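Local coordinates for protein acetylxylan esterase / glucomannan deacetylase (PDB 2W9X) that removes acetyl groups from plant cell wall polysaccharides, deacetylating xylan and, with a large preference, glucomannan, at residues Arg143-Ile148 / Pro237-Ile242. Numbering follows the deposited sequence.
Sequences RQIEFI and PQVIVI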
ATOM      1  N   ARG B 143     -13.940  -1.728 -16.488  1.00 40.31           N
ATOM      2  CA  ARG B 143     -13.275  -1.074 -15.373  1.00 40.01           C
ATOM      3  C   ARG B 143     -14.219  -0.117 -14.669  1.00 39.52           C
ATOM      4  O   ARG B 143     -14.982   0.617 -15.313  1.00 39.19           O
ATOM      5  CB  ARG B 143     -12.034  -0.339 -15.853  1.00 40.15           C
ATOM      6  CG  ARG B 143     -11.028  -1.260 -16.480  1.00 41.80           C
ATOM      7  CD  ARG B 143      -9.977  -0.486 -17.212  1.00 42.96           C
ATOM      8  NE  ARG B 143      -9.035  -1.401 -17.842  1.00 46.02           N
ATOM      9  CZ  ARG B 143      -7.928  -1.030 -18.471  1.00 46.44           C
ATOM     10  NH1 ARG B 143      -7.606   0.250 -18.572  1.00 46.03           N
ATOM     11  NH2 ARG B 143      -7.142  -1.952 -19.004  1.00 48.54           N
ATOM     12  N   GLN B 144     -14.180  -0.169 -13.341  1.00 38.68           N
ATOM     13  CA  GLN B 144     -14.985   0.691 -12.485  1.00 38.42           C
ATOM     14  C   GLN B 144     -14.142   1.157 -11.301  1.00 38.53           C
ATOM     15  O   GLN B 144     -13.434   0.357 -10.667  1.00 38.92           O
ATOM     16  CB  GLN B 144     -16.220  -0.051 -11.979  1.00 38.18           C
ATOM     17  CG  GLN B 144     -17.232  -0.447 -13.042  1.00 38.57           C
ATOM     18  CD  GLN B 144     -18.435  -1.142 -12.436  1.00 38.46           C
ATOM     19  OE1 GLN B 144     -18.373  -1.653 -11.308  1.00 37.46           O
ATOM     20  NE2 GLN B 144     -19.538  -1.161 -13.171  1.00 37.28           N
ATOM     21  N   ILE B 145     -14.209   2.460 -11.022  1.00 37.79           N
ATOM     22  CA  ILE B 145     -13.457   3.084  -9.939  1.00 37.37           C
ATOM     23  C   ILE B 145     -14.351   4.074  -9.180  1.00 37.26           C
ATOM     24  O   ILE B 145     -15.134   4.817  -9.783  1.00 36.84           O
ATOM     25  CB  ILE B 145     -12.154   3.798 -10.445  1.00 36.52           C
ATOM     26  CG1 ILE B 145     -11.317   4.319  -9.255  1.00 36.53           C
ATOM     27  CG2 ILE B 145     -12.491   4.898 -11.473  1.00 36.57           C
ATOM     28  CD1 ILE B 145      -9.819   4.586  -9.588  1.00 37.46           C
ATOM     29  N   GLU B 146     -14.237   4.065  -7.854  1.00 37.47           N
ATOM     30  CA  GLU B 146     -15.023   4.953  -7.016  1.00 37.01           C
ATOM     31  C   GLU B 146     -14.126   5.845  -6.185  1.00 37.66           C
ATOM     32  O   GLU B 146     -13.150   5.366  -5.586  1.00 38.64           O
ATOM     33  CB  GLU B 146     -15.968   4.146  -6.110  1.00 36.78           C
ATOM     34  CG  GLU B 146     -16.665   4.991  -5.053  1.00 35.52           C
ATOM     35  CD  GLU B 146     -17.834   4.287  -4.394  1.00 38.95           C
ATOM     36  OE1 GLU B 146     -18.197   3.189  -4.863  1.00 39.59           O
ATOM     37  OE2 GLU B 146     -18.400   4.843  -3.425  1.00 37.15           O
ATOM     38  N   PHE B 147     -14.455   7.138  -6.148  1.00 37.47           N
ATOM     39  CA  PHE B 147     -13.762   8.106  -5.286  1.00 37.61           C
ATOM     40  C   PHE B 147     -14.682   8.590  -4.194  1.00 37.63           C
ATOM     41  O   PHE B 147     -15.767   9.102  -4.462  1.00 38.22           O
ATOM     42  CB  PHE B 147     -13.222   9.295  -6.093  1.00 37.03           C
ATOM     43  CG  PHE B 147     -12.086   8.921  -7.004  1.00 37.16           C
ATOM     44  CD1 PHE B 147     -10.777   9.132  -6.613  1.00 36.05           C
ATOM     45  CD2 PHE B 147     -12.336   8.301  -8.232  1.00 36.33           C
ATOM     46  CE1 PHE B 147      -9.696   8.782  -7.459  1.00 36.26           C
ATOM     47  CE2 PHE B 147     -11.270   7.936  -9.078  1.00 38.01           C
ATOM     48  CZ  PHE B 147      -9.945   8.176  -8.682  1.00 36.20           C
ATOM     49  N   ILE B 148     -14.237   8.402  -2.957  1.00 37.92           N
ATOM     50  CA  ILE B 148     -15.005   8.793  -1.779  1.00 37.48           C
ATOM     51  C   ILE B 148     -14.188   9.858  -1.078  1.00 37.46           C
ATOM     52  O   ILE B 148     -12.974   9.697  -0.891  1.00 37.66           O
ATOM     53  CB  ILE B 148     -15.254   7.596  -0.818  1.00 36.79           C
ATOM     54  CG1 ILE B 148     -15.883   6.398  -1.562  1.00 37.19           C
ATOM     55  CG2 ILE B 148     -16.135   8.037   0.339  1.00 37.17           C
ATOM     56  CD1 ILE B 148     -16.031   5.109  -0.689  1.00 37.02           C
ATOM     57  N   PRO B 237     -17.007  -1.518  -7.983  1.00 38.08           N
ATOM     58  CA  PRO B 237     -15.695  -0.994  -8.349  1.00 37.68           C
ATOM     59  C   PRO B 237     -14.551  -1.899  -7.910  1.00 37.45           C
ATOM     60  O   PRO B 237     -14.522  -2.361  -6.762  1.00 37.42           O
ATOM     61  CB  PRO B 237     -15.643   0.369  -7.628  1.00 37.55           C
ATOM     62  CG  PRO B 237     -16.619   0.259  -6.542  1.00 37.26           C
ATOM     63  CD  PRO B 237     -17.729  -0.582  -7.106  1.00 38.11           C
ATOM     64  N   GLN B 238     -13.616  -2.152  -8.827  1.00 37.06           N
ATOM     65  CA  GLN B 238     -12.408  -2.891  -8.498  1.00 36.99           C
ATOM     66  C   GLN B 238     -11.492  -2.052  -7.622  1.00 36.72           C
ATOM     67  O   GLN B 238     -10.701  -2.597  -6.850  1.00 36.89           O
ATOM     68  CB  GLN B 238     -11.648  -3.324  -9.757  1.00 37.42           C
ATOM     69  CG  GLN B 238     -12.386  -4.325 -10.635  1.00 37.45           C
ATOM     70  CD  GLN B 238     -13.043  -3.674 -11.833  1.00 38.64           C
ATOM     71  OE1 GLN B 238     -13.354  -2.480 -11.825  1.00 39.21           O
ATOM     72  NE2 GLN B 238     -13.241  -4.454 -12.884  1.00 38.59           N
ATOM     73  N   VAL B 239     -11.588  -0.728  -7.767  1.00 36.45           N
ATOM     74  CA  VAL B 239     -10.764   0.224  -7.006  1.00 36.07           C
ATOM     75  C   VAL B 239     -11.629   1.259  -6.302  1.00 35.87           C
ATOM     76  O   VAL B 239     -12.549   1.844  -6.901  1.00 35.32           O
ATOM     77  CB  VAL B 239      -9.693   0.943  -7.881  1.00 36.15           C
ATOM     78  CG1 VAL B 239      -8.796   1.848  -7.015  1.00 35.59           C
ATOM     79  CG2 VAL B 239      -8.855  -0.066  -8.627  1.00 35.76           C
ATOM     80  N   ILE B 240     -11.342   1.452  -5.012  1.00 35.64           N
ATOM     81  CA  ILE B 240     -12.001   2.482  -4.210  1.00 36.01           C
ATOM     82  C   ILE B 240     -10.958   3.394  -3.541  1.00 36.16           C
ATOM     83  O   ILE B 240     -10.121   2.922  -2.760  1.00 36.36           O
ATOM     84  CB  ILE B 240     -12.954   1.878  -3.147  1.00 35.99           C
ATOM     85  CG1 ILE B 240     -13.992   0.960  -3.815  1.00 36.05           C
ATOM     86  CG2 ILE B 240     -13.613   2.998  -2.349  1.00 34.44           C
ATOM     87  CD1 ILE B 240     -14.957   0.208  -2.836  1.00 36.25           C
ATOM     88  N   VAL B 241     -11.018   4.683  -3.861  1.00 35.63           N
ATOM     89  CA  VAL B 241     -10.061   5.661  -3.358  1.00 35.99           C
ATOM     90  C   VAL B 241     -10.788   6.553  -2.363  1.00 36.20           C
ATOM     91  O   VAL B 241     -11.746   7.256  -2.718  1.00 37.41           O
ATOM     92  CB  VAL B 241      -9.438   6.506  -4.506  1.00 35.63           C
ATOM     93  CG1 VAL B 241      -8.404   7.527  -3.958  1.00 33.86           C
ATOM     94  CG2 VAL B 241      -8.796   5.589  -5.540  1.00 34.86           C
ATOM     95  N   ILE B 242     -10.337   6.509  -1.120  1.00 36.07           N
ATOM     96  CA  ILE B 242     -10.971   7.273  -0.053  1.00 35.95           C
ATOM     97  C   ILE B 242      -9.988   8.339   0.421  1.00 36.29           C
ATOM     98  O   ILE B 242      -8.872   8.030   0.814  1.00 36.62           O
ATOM     99  CB  ILE B 242     -11.421   6.380   1.139  1.00 36.27           C
ATOM    100  CG1 ILE B 242     -12.202   5.160   0.627  1.00 35.50           C
ATOM    101  CG2 ILE B 242     -12.249   7.237   2.151  1.00 34.59           C
ATOM    102  CD1 ILE B 242     -12.531   4.078   1.701  1.00 35.25           C
TER
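Two neighbouring strands inside the parallel sheet of the SGNH-type esterase domain pair here, V239 to I242 running alongside I145 to I148. The ladder is regular: E146 N binds V239 O, E146 O receives V241 N at 2.8 Å, and V241 O takes I148 N. Before the first bridge, toward the N-terminal ends, a side chain takes over part of the pairing. Q238, bent at chi2 (100°), brings OE1 to 2.9 Å from Q144 N, which lies in the plane of the Q238 side-chain carbonyl, while Q238 N returns a weak bond to Q144 O.

In this three-layer alpha/beta/alpha fold the pair is buried on both faces, helix 180-187 packing over I145 and F147, helix 262-283 over I148 and I242. On the first face V241 CB sits obliquely against the F147 ring, 3.6 Å from CD1, and I145 lies beside V239, its CD1 3.9 Å from V239 CG1. On the other, I148 reaches I240 CG2 with CD1 at 3.6 Å and also lies along I242. Here the E146 carboxylate is buried: OE1 lies 3.7 Å from P237 CG and accepts W235 NE1, and OE2 bonds Y219 and N195. The chain runs on past I242 to N247, by similarity a transition-state stabiliser.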